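Uncharacterized protein lp_2219 (Lactobacillus plantarum, PDB 3HFQ) is of unknown function but folds as a seven-bladed beta-propeller of the lactonase family, so a sugar-lactone hydrolase activity is possible though unproven. Local coordinates at residues A[6-20]-A[31-45]. The protein carries 1 engineered substitution. Residues are numbered along the deposited sequence; the frame is centred on the assembly and turned at random.
Sequences LFGTYTKKTSQGIYQ and TNDGLLAATQNPTYL
Ile18 and Pro42 lie alongside one another, pointing opposite ways, where the outermost strand of one beta-propeller blade, 29-38, runs on into the loop leading to the next blade. This blade exemplifies the Velcro-like closure of a propeller: strands 2-9, 17-24 and 29-38 are completed by 334-339 from the other end of the chain. The CG1 of Ile18 reaches CB of Pro42 at 3.6 Å, while its CD1 meets CD2 of Leu45, so one side chain packs against both the loop and the start of the following strand; Ser55 of the next blade touches Ile18 and Leu45, and Trp68 covers Ala37 and Thr39. Two classic beta bulges interrupt the antiparallel pairing. At one, the carbonyl O of Ile18 accepts from both Leu36 N (2.6 Å) and Ala37 N (3.2 Å). Leu35 CD1 lies over one face of the Tyr19 ring, 4.0 Å from its centroid, in a CH-pi contact. On the Tyr10 ring, Thr43 CG2 lies over the centre of one face, 3.6 Å from the centroid, Lys12 NZ stands above the opposite face toward the rim, and the Asn41 amide meets the ring edge with its plane perpendicular. Asn41 and Thr11 are bound twice over, for Thr11 N donates to OD1 of Asn41 (2.9 Å, 166° at the hydrogen) and the Asn41 backbone N donates in return to Thr11 OG1 at 2.9 Å.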
ATOM      1  N   LEU A   6       4.327  -7.998  10.009  1.00 11.09           N
ATOM      2  CA  LEU A   6       4.882  -6.750  10.522  1.00  9.25           C
ATOM      3  C   LEU A   6       3.803  -5.679  10.405  1.00 10.56           C
ATOM      4  O   LEU A   6       3.066  -5.634   9.417  1.00 13.31           O
ATOM      5  CB  LEU A   6       6.121  -6.332   9.722  1.00 13.85           C
ATOM      6  CG  LEU A   6       7.286  -7.326   9.694  1.00 14.64           C
ATOM      7  CD1 LEU A   6       8.485  -6.689   8.991  1.00 15.30           C
ATOM      8  CD2 LEU A   6       7.652  -7.735  11.121  1.00 12.54           C
ATOM      9  N   PHE A   7       3.708  -4.820  11.414  1.00 11.64           N
ATOM     10  CA  PHE A   7       2.709  -3.759  11.430  1.00  9.17           C
ATOM     11  C   PHE A   7       3.334  -2.368  11.429  1.00 13.01           C
ATOM     12  O   PHE A   7       4.135  -2.041  12.307  1.00 10.20           O
ATOM     13  CB  PHE A   7       1.826  -3.884  12.674  1.00 10.92           C
ATOM     14  CG  PHE A   7       1.026  -5.154  12.735  1.00 13.51           C
ATOM     15  CD1 PHE A   7      -0.037  -5.370  11.860  1.00 11.44           C
ATOM     16  CD2 PHE A   7       1.315  -6.126  13.690  1.00 15.89           C
ATOM     17  CE1 PHE A   7      -0.801  -6.533  11.938  1.00 13.65           C
ATOM     18  CE2 PHE A   7       0.558  -7.292  13.777  1.00 15.32           C
ATOM     19  CZ  PHE A   7      -0.502  -7.495  12.900  1.00 13.41           C
ATOM     20  N   GLY A   8       2.958  -1.557  10.444  1.00 11.38           N
ATOM     21  CA  GLY A   8       3.448  -0.191  10.369  1.00 11.16           C
ATOM     22  C   GLY A   8       2.441   0.650  11.134  1.00 13.36           C
ATOM     23  O   GLY A   8       1.275   0.269  11.236  1.00 10.25           O
ATOM     24  N   THR A   9       2.870   1.784  11.675  1.00  8.50           N
ATOM     25  CA  THR A   9       1.967   2.624  12.455  1.00  9.06           C
ATOM     26  C   THR A   9       2.339   4.093  12.408  1.00 12.78           C
ATOM     27  O   THR A   9       3.344   4.486  11.821  1.00 11.09           O
ATOM     28  CB  THR A   9       2.025   2.263  13.950  1.00 11.22           C
ATOM     29  OG1 THR A   9       3.288   2.698  14.480  1.00 11.51           O
ATOM     30  CG2 THR A   9       1.894   0.761  14.166  1.00 10.45           C
ATOM     31  N   TYR A  10       1.491   4.889  13.051  1.00 12.76           N
ATOM     32  CA  TYR A  10       1.710   6.315  13.237  1.00 11.55           C
ATOM     33  C   TYR A  10       2.155   6.270  14.691  1.00 12.85           C
ATOM     34  O   TYR A  10       1.822   5.319  15.401  1.00  9.90           O
ATOM     35  CB  TYR A  10       0.401   7.091  13.156  1.00 12.54           C
ATOM     36  CG  TYR A  10       0.101   7.683  11.804  1.00 12.57           C
ATOM     37  CD1 TYR A  10       0.750   8.836  11.368  1.00 13.30           C
ATOM     38  CD2 TYR A  10      -0.830   7.088  10.958  1.00 13.81           C
ATOM     39  CE1 TYR A  10       0.463   9.394  10.123  1.00 14.93           C
ATOM     40  CE2 TYR A  10      -1.122   7.631   9.718  1.00 17.49           C
ATOM     41  CZ  TYR A  10      -0.470   8.781   9.303  1.00 17.40           C
ATOM     42  OH  TYR A  10      -0.772   9.325   8.076  1.00 16.77           O
ATOM     43  N   THR A  11       2.907   7.265  15.141  1.00 11.76           N
ATOM     44  CA  THR A  11       3.342   7.280  16.533  1.00 13.30           C
ATOM     45  C   THR A  11       3.006   8.631  17.144  1.00 18.25           C
ATOM     46  O   THR A  11       3.877   9.326  17.666  1.00 21.52           O
ATOM     47  CB  THR A  11       4.854   7.023  16.651  1.00 15.21           C
ATOM     48  OG1 THR A  11       5.569   7.962  15.837  1.00 14.00           O
ATOM     49  CG2 THR A  11       5.183   5.607  16.199  1.00  7.77           C
ATOM     50  N   LYS A  12       1.729   8.986  17.073  1.00 18.37           N
ATOM     51  CA  LYS A  12       1.242  10.256  17.594  1.00 22.87           C
ATOM     52  C   LYS A  12       0.543  10.122  18.944  1.00 22.07           C
ATOM     53  O   LYS A  12       0.299  11.125  19.616  1.00 19.65           O
ATOM     54  CB  LYS A  12       0.286  10.899  16.582  1.00 23.86           C
ATOM     55  CG  LYS A  12       0.937  11.233  15.243  1.00 31.18           C
ATOM     56  CD  LYS A  12      -0.032  11.909  14.276  1.00 43.85           C
ATOM     57  CE  LYS A  12      -1.095  10.946  13.761  1.00 49.16           C
ATOM     58  NZ  LYS A  12      -1.956  11.569  12.710  1.00 52.69           N
ATOM     59  N   LYS A  13       0.221   8.895  19.343  1.00 17.92           N
ATOM     60  CA  LYS A  13      -0.459   8.673  20.615  1.00 21.17           C
ATOM     61  C   LYS A  13       0.205   7.659  21.542  1.00 24.87           C
ATOM     62  O   LYS A  13       0.769   8.035  22.571  1.00 29.77           O
ATOM     63  CB  LYS A  13      -1.918   8.265  20.369  1.00 23.25           C
ATOM     64  CG  LYS A  13      -2.765   9.379  19.763  1.00 25.85           C
ATOM     65  CD  LYS A  13      -4.229   8.986  19.612  1.00 31.81           C
ATOM     66  CE  LYS A  13      -4.441   7.997  18.478  1.00 34.84           C
ATOM     67  NZ  LYS A  13      -5.883   7.660  18.306  1.00 31.58           N
ATOM     68  N   THR A  14       0.141   6.379  21.194  1.00 19.99           N
ATOM     69  CA  THR A  14       0.730   5.356  22.050  1.00 21.82           C
ATOM     70  C   THR A  14       1.716   4.399  21.384  1.00 19.47           C
ATOM     71  O   THR A  14       2.465   3.707  22.071  1.00 19.89           O
ATOM     72  CB  THR A  14      -0.368   4.510  22.717  1.00 23.13           C
ATOM     73  OG1 THR A  14       0.240   3.480  23.503  1.00 34.30           O
ATOM     74  CG2 THR A  14      -1.262   3.875  21.669  1.00 12.79           C
ATOM     75  N   SER A  15       1.717   4.352  20.057  1.00 14.67           N
ATOM     76  CA  SER A  15       2.624   3.459  19.334  1.00 13.79           C
ATOM     77  C   SER A  15       4.092   3.843  19.514  1.00 11.71           C
ATOM     78  O   SER A  15       4.426   5.023  19.591  1.00 12.13           O
ATOM     79  CB  SER A  15       2.287   3.461  17.842  1.00 14.01           C
ATOM     80  OG  SER A  15       3.258   2.739  17.104  1.00 12.48           O
ATOM     81  N   GLN A  16       4.964   2.841  19.571  1.00 12.30           N
ATOM     82  CA  GLN A  16       6.395   3.086  19.718  1.00 15.39           C
ATOM     83  C   GLN A  16       7.164   2.749  18.444  1.00 14.16           C
ATOM     84  O   GLN A  16       8.396   2.826  18.416  1.00 13.15           O
ATOM     85  CB  GLN A  16       6.964   2.275  20.886  1.00 13.41           C
ATOM     86  CG  GLN A  16       6.485   2.736  22.246  1.00 22.93           C
ATOM     87  CD  GLN A  16       7.083   1.918  23.370  1.00 34.09           C
ATOM     88  OE1 GLN A  16       6.940   0.697  23.409  1.00 39.31           O
ATOM     89  NE2 GLN A  16       7.761   2.589  24.295  1.00 37.25           N
ATOM     90  N   GLY A  17       6.443   2.372  17.391  1.00 14.76           N
ATOM     91  CA  GLY A  17       7.109   2.052  16.140  1.00 17.07           C
ATOM     92  C   GLY A  17       6.530   0.891  15.354  1.00 11.01           C
ATOM     93  O   GLY A  17       5.317   0.797  15.152  1.00 10.70           O
ATOM     94  N   ILE A  18       7.413   0.004  14.905  1.00  8.26           N
ATOM     95  CA  ILE A  18       7.015  -1.159  14.122  1.00  8.42           C
ATOM     96  C   ILE A  18       6.781  -2.363  15.028  1.00 13.02           C
ATOM     97  O   ILE A  18       7.645  -2.725  15.833  1.00 12.33           O
ATOM     98  CB  ILE A  18       8.107  -1.506  13.082  1.00  7.38           C
ATOM     99  CG1 ILE A  18       8.359  -0.292  12.186  1.00 10.56           C
ATOM    100  CG2 ILE A  18       7.676  -2.702  12.239  1.00  8.26           C
ATOM    101  CD1 ILE A  18       9.573  -0.425  11.298  1.00 14.77           C
ATOM    102  N   TYR A  19       5.608  -2.974  14.905  1.00 10.28           N
ATOM    103  CA  TYR A  19       5.276  -4.145  15.707  1.00 10.63           C
ATOM    104  C   TYR A  19       5.317  -5.405  14.860  1.00  9.93           C
ATOM    105  O   TYR A  19       5.369  -5.339  13.630  1.00  9.24           O
ATOM    106  CB  TYR A  19       3.888  -3.995  16.352  1.00 10.92           C
ATOM    107  CG  TYR A  19       3.819  -2.886  17.382  1.00 13.44           C
ATOM    108  CD1 TYR A  19       3.682  -1.555  16.989  1.00 10.96           C
ATOM    109  CD2 TYR A  19       3.957  -3.160  18.745  1.00 13.10           C
ATOM    110  CE1 TYR A  19       3.690  -0.522  17.922  1.00 11.46           C
ATOM    111  CE2 TYR A  19       3.970  -2.131  19.691  1.00 14.60           C
ATOM    112  CZ  TYR A  19       3.836  -0.814  19.270  1.00 13.71           C
ATOM    113  OH  TYR A  19       3.850   0.213  20.182  1.00 12.48           O
ATOM    114  N   GLN A  20       5.306  -6.555  15.526  1.00  9.86           N
ATOM    115  CA  GLN A  20       5.332  -7.825  14.821  1.00  8.73           C
ATOM    116  C   GLN A  20       4.382  -8.804  15.492  1.00 10.21           C
ATOM    117  O   GLN A  20       4.190  -8.774  16.708  1.00 10.72           O
ATOM    118  CB  GLN A  20       6.759  -8.386  14.774  1.00  8.74           C
ATOM    119  CG  GLN A  20       7.327  -8.883  16.100  1.00 11.14           C
ATOM    120  CD  GLN A  20       8.807  -9.218  15.999  1.00 14.63           C
ATOM    121  OE1 GLN A  20       9.273  -9.720  14.973  1.00 14.74           O
ATOM    122  NE2 GLN A  20       9.551  -8.951  17.068  1.00  8.39           N
ATOM    123  N   THR A  31      -1.849 -12.601  16.740  1.00 15.37           N
ATOM    124  CA  THR A  31      -1.281 -11.967  17.925  1.00 19.55           C
ATOM    125  C   THR A  31      -0.376 -10.803  17.542  1.00 17.45           C
ATOM    126  O   THR A  31       0.082 -10.701  16.402  1.00 17.78           O
ATOM    127  CB  THR A  31      -0.390 -12.939  18.731  1.00 20.35           C
ATOM    128  OG1 THR A  31       0.723 -13.336  17.922  1.00 19.58           O
ATOM    129  CG2 THR A  31      -1.159 -14.170  19.165  1.00 21.31           C
ATOM    130  N   ASN A  32      -0.141  -9.916  18.500  1.00 10.13           N
ATOM    131  CA  ASN A  32       0.786  -8.809  18.316  1.00 13.84           C
ATOM    132  C   ASN A  32       1.827  -9.198  19.356  1.00 11.89           C
ATOM    133  O   ASN A  32       1.621  -8.996  20.552  1.00 14.08           O
ATOM    134  CB  ASN A  32       0.154  -7.457  18.671  1.00 10.63           C
ATOM    135  CG  ASN A  32       1.166  -6.318  18.650  1.00 15.47           C
ATOM    136  OD1 ASN A  32       0.812  -5.150  18.814  1.00 20.08           O
ATOM    137  ND2 ASN A  32       2.436  -6.660  18.455  1.00  8.40           N
ATOM    138  N   ASP A  33       2.920  -9.800  18.897  1.00 10.89           N
ATOM    139  CA  ASP A  33       3.975 -10.263  19.790  1.00 11.31           C
ATOM    140  C   ASP A  33       4.808  -9.164  20.432  1.00 13.69           C
ATOM    141  O   ASP A  33       5.520  -9.409  21.405  1.00 15.01           O
ATOM    142  CB  ASP A  33       4.891 -11.247  19.052  1.00 10.78           C
ATOM    143  CG  ASP A  33       4.128 -12.426  18.474  1.00 16.53           C
ATOM    144  OD1 ASP A  33       3.271 -12.985  19.190  1.00 13.72           O
ATOM    145  OD2 ASP A  33       4.385 -12.799  17.308  1.00 17.61           O
ATOM    146  N   GLY A  34       4.731  -7.955  19.895  1.00 11.29           N
ATOM    147  CA  GLY A  34       5.495  -6.873  20.481  1.00 15.93           C
ATOM    148  C   GLY A  34       6.203  -5.982  19.485  1.00 12.31           C
ATOM    149  O   GLY A  34       6.140  -6.196  18.275  1.00 11.51           O
ATOM    150  N   LEU A  35       6.885  -4.976  20.017  1.00 15.71           N
ATOM    151  CA  LEU A  35       7.620  -4.008  19.219  1.00 11.48           C
ATOM    152  C   LEU A  35       8.873  -4.621  18.595  1.00 15.30           C
ATOM    153  O   LEU A  35       9.676  -5.251  19.282  1.00 16.86           O
ATOM    154  CB  LEU A  35       8.015  -2.826  20.104  1.00 14.45           C
ATOM    155  CG  LEU A  35       8.716  -1.641  19.441  1.00 16.58           C
ATOM    156  CD1 LEU A  35       7.712  -0.872  18.595  1.00 15.06           C
ATOM    157  CD2 LEU A  35       9.310  -0.736  20.517  1.00 14.95           C
ATOM    158  N   LEU A  36       9.032  -4.437  17.289  1.00 13.74           N
ATOM    159  CA  LEU A  36      10.196  -4.952  16.583  1.00 13.32           C
ATOM    160  C   LEU A  36      11.243  -3.848  16.478  1.00 14.65           C
ATOM    161  O   LEU A  36      12.435  -4.089  16.659  1.00 15.72           O
ATOM    162  CB  LEU A  36       9.809  -5.432  15.180  1.00 12.10           C
ATOM    163  CG  LEU A  36      10.961  -5.875  14.268  1.00 12.81           C
ATOM    164  CD1 LEU A  36      11.658  -7.095  14.855  1.00 10.80           C
ATOM    165  CD2 LEU A  36      10.419  -6.192  12.886  1.00 16.14           C
ATOM    166  N   ALA A  37      10.795  -2.631  16.192  1.00 17.15           N
ATOM    167  CA  ALA A  37      11.720  -1.511  16.062  1.00 16.86           C
ATOM    168  C   ALA A  37      11.138  -0.198  16.562  1.00 17.01           C
ATOM    169  O   ALA A  37      10.063   0.223  16.127  1.00 14.56           O
ATOM    170  CB  ALA A  37      12.151  -1.361  14.610  1.00 17.88           C
ATOM    171  N   ALA A  38      11.853   0.447  17.477  1.00 12.81           N
ATOM    172  CA  ALA A  38      11.417   1.730  18.007  1.00 15.50           C
ATOM    173  C   ALA A  38      11.797   2.773  16.963  1.00 15.66           C
ATOM    174  O   ALA A  38      12.975   2.946  16.650  1.00 15.45           O
ATOM    175  CB  ALA A  38      12.114   2.023  19.331  1.00 18.43           C
ATOM    176  N   THR A  39      10.794   3.448  16.415  1.00 17.74           N
ATOM    177  CA  THR A  39      11.010   4.464  15.392  1.00 16.30           C
ATOM    178  C   THR A  39       9.768   5.356  15.286  1.00 17.83           C
ATOM    179  O   THR A  39       8.714   5.023  15.823  1.00 16.24           O
ATOM    180  CB  THR A  39      11.324   3.794  14.026  1.00 17.89           C
ATOM    181  OG1 THR A  39      11.573   4.798  13.035  1.00 17.01           O
ATOM    182  CG2 THR A  39      10.168   2.907  13.586  1.00 13.96           C
ATOM    183  N   GLN A  40       9.890   6.493  14.605  1.00 14.94           N
ATOM    184  CA  GLN A  40       8.768   7.419  14.481  1.00 13.74           C
ATOM    185  C   GLN A  40       8.028   7.381  13.146  1.00 15.77           C
ATOM    186  O   GLN A  40       8.643   7.407  12.085  1.00 14.22           O
ATOM    187  CB  GLN A  40       9.238   8.853  14.751  1.00 20.83           C
ATOM    188  CG  GLN A  40       9.613   9.122  16.202  1.00 31.02           C
ATOM    189  CD  GLN A  40       8.433   8.959  17.142  1.00 37.62           C
ATOM    190  OE1 GLN A  40       7.436   9.678  17.037  1.00 36.14           O
ATOM    191  NE2 GLN A  40       8.540   8.010  18.065  1.00 39.71           N
ATOM    192  N   ASN A  41       6.699   7.328  13.233  1.00 13.19           N
ATOM    193  CA  ASN A  41       5.797   7.309  12.080  1.00 15.38           C
ATOM    194  C   ASN A  41       6.133   6.354  10.936  1.00 14.30           C
ATOM    195  O   ASN A  41       6.204   6.760   9.774  1.00 12.55           O
ATOM    196  CB  ASN A  41       5.632   8.730  11.527  1.00 19.17           C
ATOM    197  CG  ASN A  41       4.519   9.511  12.219  1.00 28.59           C
ATOM    198  OD1 ASN A  41       4.039   9.136  13.295  1.00 22.19           O
ATOM    199  ND2 ASN A  41       4.108  10.611  11.600  1.00 32.62           N
ATOM    200  N   PRO A  42       6.338   5.065  11.246  1.00 12.17           N
ATOM    201  CA  PRO A  42       6.657   4.087  10.199  1.00 10.05           C
ATOM    202  C   PRO A  42       5.338   3.639   9.572  1.00 12.57           C
ATOM    203  O   PRO A  42       4.929   2.485   9.720  1.00 11.51           O
ATOM    204  CB  PRO A  42       7.337   2.974  10.982  1.00  7.45           C
ATOM    205  CG  PRO A  42       6.533   2.968  12.265  1.00  5.79           C
ATOM    206  CD  PRO A  42       6.414   4.450  12.586  1.00  8.23           C
ATOM    207  N   THR A  43       4.687   4.562   8.865  1.00  9.72           N
ATOM    208  CA  THR A  43       3.378   4.311   8.256  1.00  9.27           C
ATOM    209  C   THR A  43       3.316   3.345   7.079  1.00 13.42           C
ATOM    210  O   THR A  43       2.226   2.937   6.677  1.00 10.56           O
ATOM    211  CB  THR A  43       2.703   5.634   7.848  1.00 12.46           C
ATOM    212  OG1 THR A  43       3.424   6.230   6.766  1.00 11.81           O
ATOM    213  CG2 THR A  43       2.687   6.601   9.027  1.00 14.84           C
ATOM    214  N   TYR A  44       4.461   3.007   6.495  1.00  9.57           N
ATOM    215  CA  TYR A  44       4.477   2.028   5.415  1.00 12.38           C
ATOM    216  C   TYR A  44       5.791   1.265   5.463  1.00 10.21           C
ATOM    217  O   TYR A  44       6.830   1.822   5.824  1.00 12.42           O
ATOM    218  CB  TYR A  44       4.278   2.666   4.037  1.00  9.98           C
ATOM    219  CG  TYR A  44       3.457   1.768   3.128  1.00  9.51           C
ATOM    220  CD1 TYR A  44       2.068   1.708   3.248  1.00 13.20           C
ATOM    221  CD2 TYR A  44       4.069   0.935   2.193  1.00 10.31           C
ATOM    222  CE1 TYR A  44       1.305   0.835   2.461  1.00 14.70           C
ATOM    223  CE2 TYR A  44       3.320   0.057   1.401  1.00 11.01           C
ATOM    224  CZ  TYR A  44       1.941   0.015   1.540  1.00 13.65           C
ATOM    225  OH  TYR A  44       1.200  -0.843   0.756  1.00 13.85           O
ATOM    226  N   LEU A  45       5.729  -0.013   5.100  1.00 10.77           N
ATOM    227  CA  LEU A  45       6.882  -0.902   5.141  1.00 11.73           C
ATOM    228  C   LEU A  45       7.108  -1.674   3.845  1.00 13.66           C
ATOM    229  O   LEU A  45       6.160  -1.972   3.119  1.00  9.12           O
ATOM    230  CB  LEU A  45       6.684  -1.923   6.266  1.00 13.71           C
ATOM    231  CG  LEU A  45       6.282  -1.386   7.640  1.00 12.74           C
ATOM    232  CD1 LEU A  45       5.887  -2.553   8.543  1.00 11.64           C
ATOM    233  CD2 LEU A  45       7.439  -0.595   8.239  1.00  7.72           C
TER